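PDB 4Z8N: reticulocyte-binding protein 2a from Plasmodium vivax, which probably helps merozoites recognise and enter red blood cells, this chain being its largely helical erythrocyte-binding domain. Local coordinates for residues P23-M28 / D124-F129; Y30-K35 / E50-S55; Y37-Y40 / A44-N47. All coordinates share one frame; numbering follows the deposited sequence.

Interaction 1: P23-M28 / D124-F129; sequences PFYVQM and DRMSKF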
ATOM      1  N   PRO A  23       1.905   6.490   6.550  1.00 36.51           N
ATOM      2  CA  PRO A  23       1.196   7.770   6.657  1.00 39.05           C
ATOM      3  C   PRO A  23      -0.118   7.842   5.871  1.00 38.04           C
ATOM      4  O   PRO A  23      -0.541   8.944   5.521  1.00 36.52           O
ATOM      5  CB  PRO A  23       2.207   8.754   6.076  1.00 40.81           C
ATOM      6  CG  PRO A  23       2.859   7.965   4.986  1.00 35.43           C
ATOM      7  CD  PRO A  23       2.906   6.524   5.468  1.00 35.86           C
ATOM      8  N   PHE A  24      -0.720   6.689   5.580  1.00 36.94           N
ATOM      9  CA  PHE A  24      -2.082   6.594   5.035  1.00 34.52           C
ATOM     10  C   PHE A  24      -2.262   7.127   3.606  1.00 34.08           C
ATOM     11  O   PHE A  24      -2.828   6.439   2.756  1.00 35.75           O
ATOM     12  CB  PHE A  24      -3.066   7.302   5.974  1.00 30.67           C
ATOM     13  CG  PHE A  24      -2.892   6.925   7.419  1.00 32.21           C
ATOM     14  CD1 PHE A  24      -3.249   5.663   7.867  1.00 33.23           C
ATOM     15  CD2 PHE A  24      -2.361   7.827   8.328  1.00 36.37           C
ATOM     16  CE1 PHE A  24      -3.084   5.310   9.194  1.00 33.53           C
ATOM     17  CE2 PHE A  24      -2.192   7.482   9.656  1.00 37.91           C
ATOM     18  CZ  PHE A  24      -2.553   6.221  10.090  1.00 31.99           C
ATOM     19  N   TYR A  25      -1.802   8.345   3.340  1.00 33.99           N
ATOM     20  CA  TYR A  25      -1.894   8.921   1.995  1.00 35.21           C
ATOM     21  C   TYR A  25      -0.510   9.241   1.456  1.00 34.11           C
ATOM     22  O   TYR A  25       0.366   9.671   2.204  1.00 35.72           O
ATOM     23  CB  TYR A  25      -2.753  10.188   1.994  1.00 37.24           C
ATOM     24  CG  TYR A  25      -4.239   9.946   2.131  1.00 39.44           C
ATOM     25  CD1 TYR A  25      -4.799   9.614   3.359  1.00 39.91           C
ATOM     26  CD2 TYR A  25      -5.085  10.073   1.037  1.00 40.70           C
ATOM     27  CE1 TYR A  25      -6.157   9.399   3.490  1.00 39.16           C
ATOM     28  CE2 TYR A  25      -6.447   9.862   1.157  1.00 42.26           C
ATOM     29  CZ  TYR A  25      -6.976   9.525   2.386  1.00 44.10           C
ATOM     30  OH  TYR A  25      -8.329   9.313   2.512  1.00 46.87           O
ATOM     31  N   VAL A  26      -0.317   9.049   0.155  1.00 32.55           N
ATOM     32  CA  VAL A  26       1.001   9.237  -0.443  1.00 34.32           C
ATOM     33  C   VAL A  26       1.416  10.713  -0.436  1.00 36.51           C
ATOM     34  O   VAL A  26       2.605  11.021  -0.365  1.00 40.58           O
ATOM     35  CB  VAL A  26       1.053   8.675  -1.887  1.00 35.99           C
ATOM     36  CG1 VAL A  26       0.136   9.463  -2.816  1.00 33.47           C
ATOM     37  CG2 VAL A  26       2.483   8.665  -2.411  1.00 33.89           C
ATOM     38  N   GLN A  27       0.440  11.617  -0.487  1.00 36.12           N
ATOM     39  CA  GLN A  27       0.716  13.054  -0.427  1.00 33.66           C
ATOM     40  C   GLN A  27       1.445  13.422   0.865  1.00 36.31           C
ATOM     41  O   GLN A  27       2.312  14.297   0.871  1.00 37.49           O
ATOM     42  CB  GLN A  27      -0.581  13.865  -0.535  1.00 34.92           C
ATOM     43  CG  GLN A  27      -1.309  13.748  -1.874  1.00 37.04           C
ATOM     44  CD  GLN A  27      -2.423  12.712  -1.853  1.00 41.10           C
ATOM     45  OE1 GLN A  27      -2.230  11.581  -1.405  1.00 41.26           O
ATOM     46  NE2 GLN A  27      -3.598  13.098  -2.339  1.00 40.79           N
ATOM     47  N   MET A  28       1.084  12.751   1.955  1.00 36.29           N
ATOM     48  CA  MET A  28       1.682  13.020   3.258  1.00 36.02           C
ATOM     49  C   MET A  28       3.143  12.608   3.251  1.00 41.90           C
ATOM     50  O   MET A  28       3.989  13.260   3.861  1.00 44.21           O
ATOM     51  CB  MET A  28       0.921  12.287   4.367  1.00 37.22           C
ATOM     52  CG  MET A  28      -0.573  12.597   4.396  1.00 38.20           C
ATOM     53  SD  MET A  28      -0.937  14.333   4.736  1.00 50.89           S
ATOM     54  CE  MET A  28      -0.675  14.401   6.502  1.00 44.83           C
ATOM     55  N   ASP A 124      -8.635  17.103  -0.702  1.00 56.19           N
ATOM     56  CA  ASP A 124      -8.782  18.525  -0.993  1.00 60.73           C
ATOM     57  C   ASP A 124      -7.812  19.371  -0.176  1.00 55.73           C
ATOM     58  O   ASP A 124      -7.194  20.296  -0.696  1.00 54.74           O
ATOM     59  CB  ASP A 124     -10.219  18.982  -0.732  1.00 71.53           C
ATOM     60  CG  ASP A 124     -11.197  18.456  -1.767  1.00 80.47           C
ATOM     61  OD1 ASP A 124     -10.766  17.705  -2.668  1.00 79.29           O
ATOM     62  OD2 ASP A 124     -12.398  18.793  -1.678  1.00 87.36           O
ATOM     63  N   ARG A 125      -7.677  19.044   1.105  1.00 53.91           N
ATOM     64  CA  ARG A 125      -6.784  19.786   1.988  1.00 55.77           C
ATOM     65  C   ARG A 125      -5.324  19.572   1.619  1.00 51.43           C
ATOM     66  O   ARG A 125      -4.517  20.496   1.702  1.00 52.22           O
ATOM     67  CB  ARG A 125      -7.013  19.386   3.443  1.00 56.89           C
ATOM     68  CG  ARG A 125      -8.389  19.731   3.966  1.00 68.47           C
ATOM     69  CD  ARG A 125      -8.537  19.235   5.382  1.00 76.08           C
ATOM     70  NE  ARG A 125      -7.615  19.920   6.283  1.00 84.27           N
ATOM     71  CZ  ARG A 125      -7.411  19.569   7.547  1.00 89.70           C
ATOM     72  NH1 ARG A 125      -8.048  18.525   8.051  1.00 92.26           N
ATOM     73  NH2 ARG A 125      -6.558  20.248   8.302  1.00 90.44           N
ATOM     74  N   MET A 126      -4.988  18.349   1.218  1.00 45.69           N
ATOM     75  CA  MET A 126      -3.638  18.046   0.758  1.00 46.60           C
ATOM     76  C   MET A 126      -3.345  18.820  -0.520  1.00 46.62           C
ATOM     77  O   MET A 126      -2.238  19.317  -0.720  1.00 48.89           O
ATOM     78  CB  MET A 126      -3.464  16.543   0.528  1.00 46.28           C
ATOM     79  CG  MET A 126      -3.688  15.703   1.772  1.00 45.59           C
ATOM     80  SD  MET A 126      -3.802  13.933   1.424  1.00 45.98           S
ATOM     81  CE  MET A 126      -4.508  13.350   2.962  1.00 45.73           C
ATOM     82  N   SER A 127      -4.353  18.921  -1.380  1.00 39.63           N
ATOM     83  CA  SER A 127      -4.223  19.655  -2.629  1.00 45.95           C
ATOM     84  C   SER A 127      -4.008  21.142  -2.357  1.00 50.72           C
ATOM     85  O   SER A 127      -3.205  21.795  -3.024  1.00 46.14           O
ATOM     86  CB  SER A 127      -5.461  19.444  -3.502  1.00 51.85           C
ATOM     87  OG  SER A 127      -5.343  20.140  -4.729  1.00 58.46           O
ATOM     88  N   LYS A 128      -4.724  21.662  -1.365  1.00 54.54           N
ATOM     89  CA  LYS A 128      -4.612  23.066  -0.983  1.00 56.98           C
ATOM     90  C   LYS A 128      -3.223  23.393  -0.444  1.00 53.81           C
ATOM     91  O   LYS A 128      -2.655  24.435  -0.771  1.00 59.34           O
ATOM     92  CB  LYS A 128      -5.675  23.421   0.058  1.00 62.91           C
ATOM     93  CG  LYS A 128      -7.025  23.793  -0.537  1.00 73.43           C
ATOM     94  CD  LYS A 128      -8.131  23.691   0.501  1.00 79.52           C
ATOM     95  CE  LYS A 128      -9.379  23.051  -0.088  1.00 83.85           C
ATOM     96  NZ  LYS A 128     -10.064  22.159   0.892  1.00 83.10           N
ATOM     97  N   PHE A 129      -2.676  22.504   0.379  1.00 44.74           N
ATOM     98  CA  PHE A 129      -1.333  22.701   0.915  1.00 51.73           C
ATOM     99  C   PHE A 129      -0.277  22.564  -0.177  1.00 53.31           C
ATOM    100  O   PHE A 129       0.735  23.266  -0.160  1.00 57.44           O
ATOM    101  CB  PHE A 129      -1.040  21.714   2.045  1.00 47.42           C
ATOM    102  CG  PHE A 129       0.333  21.869   2.641  1.00 47.70           C
ATOM    103  CD1 PHE A 129       0.601  22.894   3.538  1.00 49.57           C
ATOM    104  CD2 PHE A 129       1.355  20.994   2.306  1.00 40.19           C
ATOM    105  CE1 PHE A 129       1.862  23.043   4.088  1.00 45.01           C
ATOM    106  CE2 PHE A 129       2.621  21.138   2.853  1.00 40.58           C
ATOM    107  CZ  PHE A 129       2.873  22.162   3.746  1.00 44.27           C
TER

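Interaction 2: Y30-K35 / E50-S55; sequences YFAEIK and EAYNQS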
ATOM      1  N   TYR A  30       4.911  12.639   0.528  1.00 34.19           N
ATOM      2  CA  TYR A  30       5.502  13.651  -0.335  1.00 36.58           C
ATOM      3  C   TYR A  30       5.851  14.925   0.440  1.00 38.25           C
ATOM      4  O   TYR A  30       6.929  15.495   0.260  1.00 37.31           O
ATOM      5  CB  TYR A  30       4.548  13.970  -1.491  1.00 34.16           C
ATOM      6  CG  TYR A  30       4.942  15.175  -2.315  1.00 37.27           C
ATOM      7  CD1 TYR A  30       5.939  15.086  -3.277  1.00 36.30           C
ATOM      8  CD2 TYR A  30       4.305  16.398  -2.140  1.00 43.00           C
ATOM      9  CE1 TYR A  30       6.300  16.181  -4.033  1.00 42.61           C
ATOM     10  CE2 TYR A  30       4.660  17.502  -2.895  1.00 46.62           C
ATOM     11  CZ  TYR A  30       5.658  17.386  -3.838  1.00 46.67           C
ATOM     12  OH  TYR A  30       6.017  18.475  -4.593  1.00 48.51           O
ATOM     13  N   PHE A  31       4.943  15.363   1.308  1.00 34.31           N
ATOM     14  CA  PHE A  31       5.161  16.578   2.085  1.00 41.43           C
ATOM     15  C   PHE A  31       6.341  16.419   3.041  1.00 42.31           C
ATOM     16  O   PHE A  31       7.053  17.384   3.327  1.00 43.08           O
ATOM     17  CB  PHE A  31       3.896  16.954   2.860  1.00 40.21           C
ATOM     18  CG  PHE A  31       2.730  17.310   1.981  1.00 40.65           C
ATOM     19  CD1 PHE A  31       2.931  17.927   0.756  1.00 43.32           C
ATOM     20  CD2 PHE A  31       1.434  17.017   2.374  1.00 41.18           C
ATOM     21  CE1 PHE A  31       1.860  18.255  -0.059  1.00 42.45           C
ATOM     22  CE2 PHE A  31       0.357  17.340   1.563  1.00 43.09           C
ATOM     23  CZ  PHE A  31       0.571  17.961   0.345  1.00 43.62           C
ATOM     24  N   ALA A  32       6.545  15.200   3.530  1.00 37.78           N
ATOM     25  CA  ALA A  32       7.676  14.906   4.402  1.00 40.12           C
ATOM     26  C   ALA A  32       8.985  14.959   3.623  1.00 41.69           C
ATOM     27  O   ALA A  32      10.008  15.396   4.146  1.00 43.93           O
ATOM     28  CB  ALA A  32       7.503  13.542   5.062  1.00 40.44           C
ATOM     29  N   GLU A  33       8.943  14.520   2.368  1.00 40.61           N
ATOM     30  CA  GLU A  33      10.124  14.533   1.506  1.00 42.01           C
ATOM     31  C   GLU A  33      10.565  15.952   1.170  1.00 44.03           C
ATOM     32  O   GLU A  33      11.757  16.260   1.201  1.00 43.59           O
ATOM     33  CB  GLU A  33       9.860  13.756   0.214  1.00 38.98           C
ATOM     34  CG  GLU A  33       9.767  12.256   0.417  1.00 41.37           C
ATOM     35  CD  GLU A  33      11.032  11.679   1.022  1.00 45.28           C
ATOM     36  OE1 GLU A  33      12.134  12.119   0.630  1.00 47.62           O
ATOM     37  OE2 GLU A  33      10.923  10.796   1.898  1.00 43.72           O
ATOM     38  N   ILE A  34       9.601  16.809   0.846  1.00 43.11           N
ATOM     39  CA  ILE A  34       9.883  18.208   0.542  1.00 46.06           C
ATOM     40  C   ILE A  34      10.544  18.893   1.734  1.00 49.48           C
ATOM     41  O   ILE A  34      11.427  19.738   1.568  1.00 47.34           O
ATOM     42  CB  ILE A  34       8.597  18.969   0.152  1.00 45.65           C
ATOM     43  CG1 ILE A  34       8.055  18.448  -1.179  1.00 48.42           C
ATOM     44  CG2 ILE A  34       8.858  20.465   0.035  1.00 47.13           C
ATOM     45  CD1 ILE A  34       8.999  18.666  -2.342  1.00 46.48           C
ATOM     46  N   LYS A  35      10.132  18.496   2.935  1.00 50.78           N
ATOM     47  CA  LYS A  35      10.612  19.115   4.166  1.00 52.52           C
ATOM     48  C   LYS A  35      12.135  19.148   4.267  1.00 53.49           C
ATOM     49  O   LYS A  35      12.706  20.180   4.612  1.00 53.91           O
ATOM     50  CB  LYS A  35      10.027  18.396   5.383  1.00 54.23           C
ATOM     51  CG  LYS A  35      10.465  18.983   6.712  1.00 57.21           C
ATOM     52  CD  LYS A  35       9.767  18.299   7.875  1.00 61.05           C
ATOM     53  CE  LYS A  35       8.479  19.013   8.244  1.00 63.52           C
ATOM     54  NZ  LYS A  35       8.721  20.106   9.231  1.00 68.86           N
ATOM     55  N   GLU A  50       6.995  26.056   9.008  1.00 62.13           N
ATOM     56  CA  GLU A  50       5.906  26.766   9.664  1.00 66.71           C
ATOM     57  C   GLU A  50       4.558  26.384   9.059  1.00 64.21           C
ATOM     58  O   GLU A  50       3.591  26.137   9.780  1.00 69.84           O
ATOM     59  CB  GLU A  50       6.122  28.277   9.565  1.00 72.44           C
ATOM     60  CG  GLU A  50       5.078  29.109  10.290  1.00 80.24           C
ATOM     61  CD  GLU A  50       5.338  30.598  10.172  1.00 89.67           C
ATOM     62  OE1 GLU A  50       5.382  31.108   9.032  1.00 91.24           O
ATOM     63  OE2 GLU A  50       5.500  31.262  11.220  1.00 93.17           O
ATOM     64  N   ALA A  51       4.502  26.335   7.732  1.00 57.18           N
ATOM     65  CA  ALA A  51       3.276  25.978   7.026  1.00 56.17           C
ATOM     66  C   ALA A  51       2.934  24.500   7.219  1.00 53.80           C
ATOM     67  O   ALA A  51       1.763  24.133   7.321  1.00 54.14           O
ATOM     68  CB  ALA A  51       3.405  26.304   5.548  1.00 52.78           C
ATOM     69  N   TYR A  52       3.965  23.661   7.266  1.00 52.11           N
ATOM     70  CA  TYR A  52       3.798  22.229   7.504  1.00 54.74           C
ATOM     71  C   TYR A  52       3.151  21.972   8.862  1.00 58.04           C
ATOM     72  O   TYR A  52       2.251  21.140   8.984  1.00 55.74           O
ATOM     73  CB  TYR A  52       5.153  21.516   7.422  1.00 54.29           C
ATOM     74  CG  TYR A  52       5.082  20.003   7.480  1.00 54.92           C
ATOM     75  CD1 TYR A  52       5.041  19.332   8.698  1.00 53.42           C
ATOM     76  CD2 TYR A  52       5.075  19.245   6.314  1.00 54.12           C
ATOM     77  CE1 TYR A  52       4.983  17.952   8.753  1.00 55.81           C
ATOM     78  CE2 TYR A  52       5.020  17.860   6.359  1.00 53.06           C
ATOM     79  CZ  TYR A  52       4.973  17.221   7.582  1.00 56.82           C
ATOM     80  OH  TYR A  52       4.916  15.847   7.634  1.00 55.50           O
ATOM     81  N   ASN A  53       3.620  22.689   9.878  1.00 59.58           N
ATOM     82  CA  ASN A  53       3.119  22.514  11.235  1.00 66.10           C
ATOM     83  C   ASN A  53       1.668  22.975  11.369  1.00 65.82           C
ATOM     84  O   ASN A  53       0.887  22.390  12.118  1.00 65.41           O
ATOM     85  CB  ASN A  53       4.009  23.270  12.227  1.00 74.31           C
ATOM     86  CG  ASN A  53       3.900  22.731  13.643  1.00 83.51           C
ATOM     87  OD1 ASN A  53       2.837  22.289  14.077  1.00 85.67           O
ATOM     88  ND2 ASN A  53       5.010  22.765  14.371  1.00 87.26           N
ATOM     89  N   GLN A  54       1.308  24.019  10.631  1.00 66.94           N
ATOM     90  CA  GLN A  54      -0.039  24.572  10.712  1.00 71.94           C
ATOM     91  C   GLN A  54      -1.062  23.739   9.938  1.00 68.90           C
ATOM     92  O   GLN A  54      -2.221  23.639  10.342  1.00 71.16           O
ATOM     93  CB  GLN A  54      -0.057  26.014  10.199  1.00 77.52           C
ATOM     94  CG  GLN A  54      -1.414  26.690  10.323  1.00 86.81           C
ATOM     95  CD  GLN A  54      -1.416  28.115   9.807  1.00 95.66           C
ATOM     96  OE1 GLN A  54      -1.113  28.365   8.640  1.00 94.61           O
ATOM     97  NE2 GLN A  54      -1.765  29.058  10.675  1.00102.20           N
ATOM     98  N   SER A  55      -0.634  23.137   8.832  1.00 64.31           N
ATOM     99  CA  SER A  55      -1.563  22.453   7.934  1.00 62.22           C
ATOM    100  C   SER A  55      -1.451  20.930   7.968  1.00 60.86           C
ATOM    101  O   SER A  55      -2.441  20.230   8.189  1.00 59.54           O
ATOM    102  CB  SER A  55      -1.355  22.941   6.498  1.00 61.03           C
ATOM    103  OG  SER A  55      -1.621  24.326   6.382  1.00 64.60           O
TER

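Interaction 3: Y37-Y40 / A44-N47; sequences YITY and AKKN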
ATOM      1  N   TYR A  37      14.070  18.219   1.614  1.00 50.33           N
ATOM      2  CA  TYR A  37      14.549  18.476   0.261  1.00 48.81           C
ATOM      3  C   TYR A  37      15.136  19.886   0.162  1.00 47.78           C
ATOM      4  O   TYR A  37      16.230  20.078  -0.371  1.00 50.62           O
ATOM      5  CB  TYR A  37      13.410  18.304  -0.753  1.00 47.16           C
ATOM      6  CG  TYR A  37      13.863  18.121  -2.189  1.00 46.88           C
ATOM      7  CD1 TYR A  37      14.437  19.169  -2.903  1.00 43.07           C
ATOM      8  CD2 TYR A  37      13.700  16.900  -2.837  1.00 42.93           C
ATOM      9  CE1 TYR A  37      14.850  19.004  -4.211  1.00 45.91           C
ATOM     10  CE2 TYR A  37      14.103  16.727  -4.149  1.00 44.23           C
ATOM     11  CZ  TYR A  37      14.677  17.783  -4.831  1.00 47.54           C
ATOM     12  OH  TYR A  37      15.083  17.617  -6.135  1.00 51.40           O
ATOM     13  N   ILE A  38      14.403  20.863   0.688  1.00 43.79           N
ATOM     14  CA  ILE A  38      14.761  22.275   0.552  1.00 46.62           C
ATOM     15  C   ILE A  38      15.523  22.826   1.757  1.00 47.82           C
ATOM     16  O   ILE A  38      15.499  24.031   2.019  1.00 50.23           O
ATOM     17  CB  ILE A  38      13.505  23.139   0.337  1.00 49.30           C
ATOM     18  CG1 ILE A  38      12.539  22.969   1.514  1.00 50.23           C
ATOM     19  CG2 ILE A  38      12.824  22.764  -0.968  1.00 45.52           C
ATOM     20  CD1 ILE A  38      11.325  23.875   1.452  1.00 49.70           C
ATOM     21  N   THR A  39      16.212  21.942   2.472  1.00 48.18           N
ATOM     22  CA  THR A  39      16.866  22.301   3.727  1.00 56.74           C
ATOM     23  C   THR A  39      17.968  23.354   3.571  1.00 58.27           C
ATOM     24  O   THR A  39      18.340  24.015   4.541  1.00 61.60           O
ATOM     25  CB  THR A  39      17.463  21.050   4.415  1.00 61.75           C
ATOM     26  OG1 THR A  39      18.125  21.435   5.627  1.00 67.66           O
ATOM     27  CG2 THR A  39      18.452  20.346   3.498  1.00 62.99           C
ATOM     28  N   TYR A  40      18.482  23.525   2.359  1.00 58.78           N
ATOM     29  CA  TYR A  40      19.561  24.483   2.140  1.00 62.98           C
ATOM     30  C   TYR A  40      19.078  25.790   1.516  1.00 63.39           C
ATOM     31  O   TYR A  40      19.856  26.730   1.346  1.00 66.81           O
ATOM     32  CB  TYR A  40      20.660  23.856   1.283  1.00 65.82           C
ATOM     33  CG  TYR A  40      21.811  23.342   2.113  1.00 69.09           C
ATOM     34  CD1 TYR A  40      21.813  22.046   2.615  1.00 68.82           C
ATOM     35  CD2 TYR A  40      22.888  24.164   2.417  1.00 70.40           C
ATOM     36  CE1 TYR A  40      22.863  21.581   3.385  1.00 70.02           C
ATOM     37  CE2 TYR A  40      23.939  23.708   3.183  1.00 72.59           C
ATOM     38  CZ  TYR A  40      23.923  22.419   3.663  1.00 70.64           C
ATOM     39  OH  TYR A  40      24.974  21.972   4.426  1.00 71.78           O
ATOM     40  N   ALA A  44      13.046  29.517   2.499  1.00 63.06           N
ATOM     41  CA  ALA A  44      12.001  28.610   2.043  1.00 59.61           C
ATOM     42  C   ALA A  44      11.789  27.491   3.059  1.00 59.10           C
ATOM     43  O   ALA A  44      10.662  27.054   3.285  1.00 57.87           O
ATOM     44  CB  ALA A  44      12.349  28.037   0.678  1.00 57.83           C
ATOM     45  N   LYS A  45      12.878  27.047   3.682  1.00 61.54           N
ATOM     46  CA  LYS A  45      12.816  25.986   4.683  1.00 59.23           C
ATOM     47  C   LYS A  45      12.063  26.426   5.941  1.00 57.49           C
ATOM     48  O   LYS A  45      11.236  25.679   6.456  1.00 53.74           O
ATOM     49  CB  LYS A  45      14.226  25.516   5.056  1.00 62.80           C
ATOM     50  CG  LYS A  45      14.272  24.463   6.165  1.00 64.94           C
ATOM     51  CD  LYS A  45      13.946  23.069   5.642  1.00 62.08           C
ATOM     52  CE  LYS A  45      14.272  21.987   6.671  1.00 63.99           C
ATOM     53  NZ  LYS A  45      13.079  21.524   7.438  1.00 58.45           N
ATOM     54  N   LYS A  46      12.345  27.629   6.442  1.00 61.62           N
ATOM     55  CA  LYS A  46      11.684  28.091   7.662  1.00 64.95           C
ATOM     56  C   LYS A  46      10.198  28.324   7.402  1.00 63.76           C
ATOM     57  O   LYS A  46       9.359  27.976   8.238  1.00 66.56           O
ATOM     58  CB  LYS A  46      12.337  29.367   8.226  1.00 68.12           C
ATOM     59  CG  LYS A  46      13.098  30.218   7.237  1.00 73.16           C
ATOM     60  CD  LYS A  46      13.938  31.311   7.911  1.00 80.63           C
ATOM     61  CE  LYS A  46      15.181  30.733   8.587  1.00 80.54           C
ATOM     62  NZ  LYS A  46      16.190  31.776   8.944  1.00 78.39           N
ATOM     63  N   ASN A  47       9.875  28.906   6.250  1.00 60.48           N
ATOM     64  CA  ASN A  47       8.481  29.110   5.880  1.00 60.98           C
ATOM     65  C   ASN A  47       7.736  27.790   5.707  1.00 57.78           C
ATOM     66  O   ASN A  47       6.580  27.665   6.112  1.00 58.31           O
ATOM     67  CB  ASN A  47       8.372  29.939   4.598  1.00 63.91           C
ATOM     68  CG  ASN A  47       8.648  31.413   4.829  1.00 71.81           C
ATOM     69  OD1 ASN A  47       8.411  31.935   5.917  1.00 75.86           O
ATOM     70  ND2 ASN A  47       9.129  32.097   3.794  1.00 71.24           N
TER

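Interaction 1: P23-M28 / D124-F129
A Met-aromatic contact seats the start of helix 26-37 on helix 119-136 in the erythrocyte-binding domain, with Met126 as the one residue of 124-129 that reaches Tyr25, Gln27 and Met28. The Met126 chain runs extended beyond CG (chi2 169°, chi3 -165°), which carries its methyl group across to Tyr25. There CE sits over one face of the Tyr25 ring, displaced toward the rim on the CB side: it is 3.5 Å from Tyr25 CG and 3.8 Å from the ring centroid. The sulfur lies farther out, with Met126 SD 4.7 Å from the same centroid; the methyl thus makes a CH-pi contact over the face, and the sulfur an oblique Met-aromatic one. Gln27 crosses the methionine at about a right angle. Its chain bends at chi2 (96°) and brings the amide beside the thioether, Gln27 CD being 3.8 Å from Met126 SD. Met28 adds a looser touch, its SD 4.1 Å from Met126 CE. Around this group, Tyr25 also packs on Met119 and Tyr122, Gln27 on Thr123, and Met126 on Phe31. The Tyr25 side chain is about 8 Å from that of Glu120, a calcium-binding residue of this protein, with no ion bound to this chain. No hydrogen bond joins the two segments; the contact probably rests on dispersion, with the methyl over the ring face and the polarisable sulfur beside the amide.

Interaction 2: Y30-K35 / E50-S55
Lys35 meets the face of the Tyr52 ring through CH-pi and cation-pi contacts, the two side chains crossing at about a right angle. The lysine lays its CE over the centre of one face, 3.5 Å from the Tyr52 centroid and 14° off the ring normal, a CH-pi contact. The ammonium group follows as an off-centre cation-pi partner, with Lys35 NZ 4.3 Å from the Tyr52 centroid. Lys35 leaves its helix with CG opposite the backbone nitrogen (chi1 -180°), then turns at chi3 and chi4, and these bends carry CE and NZ across the ring. A salt bridge from NZ to Asp49 gives the charge a second partner and probably helps to hold the amine near the ring.

Helices 26-37 and 42-69 form an antiparallel helical hairpin here, their short segments inclined at 156° with axes 11.4 Å apart. At that separation the long tyrosine side chain spans much of the gap.

Apolar packing comes from Phe31, whose CB lies 3.8 Å from Tyr52 CE2. Phe31 O packs obliquely to the ring, 3.7 Å from Tyr52 CE2, and also accepts a hydrogen bond from the Tyr48 hydroxyl. Ala32 makes a loose van der Waals approach, its CB 4.3 Å from Tyr52 OH. Beyond this contact the Phe31 ring meets Phe129 edge to face.

Interaction 3: Y37-Y40 / A44-N47
Lys45 NZ is held by a salt bridge to Asp49, one turn further along its own helix, and by a weak hydrogen bond to the carbonyl oxygen of Lys35 near the end of helix 26-37. These partners hold the ammonium group near the end of helix 26-37, while the aliphatic part of the same side chain packs against Ile38 and Thr39. The lysine chain starts with CG opposite the backbone nitrogen (chi1 176°) and bends at chi2 (79°), a shape that lays its methylenes along the turn. Lys45 CB approaches the Ile38 carbonyl oxygen at 3.6 Å, a van der Waals contact. Farther along, Lys45 CD comes within 3.6 Å of Thr39 CA, which sets the hydrocarbon portion of the lysine against the turn backbone, and Lys45 CE lies 4.0 Å from Thr39 CB. The threonine and lysine side chains run alongside each other and point the same way.

This is the connection of an antiparallel helical (alpha-alpha) hairpin: the chain leaves helical geometry at Ile38 and enters helix 42-69, bringing Thr39 CA within 5.6 Å of Lys45 CA. On the inner side of the turn, Ile38 CD1 reaches toward the first turn of the second helix, 3.7 Å from Ala44 O and 4.4 Å from Ala44 CB. The Ile38 chi1 of 59°, with the chain extended beyond CG1, directs CD1 to that carbonyl. Ile38 also touches Leu137 and Ala44 touches Ser139, so the loop beyond helix 119-136 packs against this apolar side.

How the interactions relate
Interaction 2 joins helices 26-37 and 42-69, and interaction 3 packs the connection between them on the start of helix 42-69, whereas interaction 1 brings helix 119-136 against the start of helix 26-37. Interaction 1 is buried and built on thioether, ring and amide, while the other two are partly buried and use lysines, whose hydrocarbon chains pack and whose amines both pair with Asp49. That shared carboxylate links interactions 2 and 3, and a lysine of one reaches the backbone of the other. Phe31 and Phe129 join interactions 1 and 2 through aromatic packing. Interactions 1 and 3 do not touch, their centres about 19 Å apart.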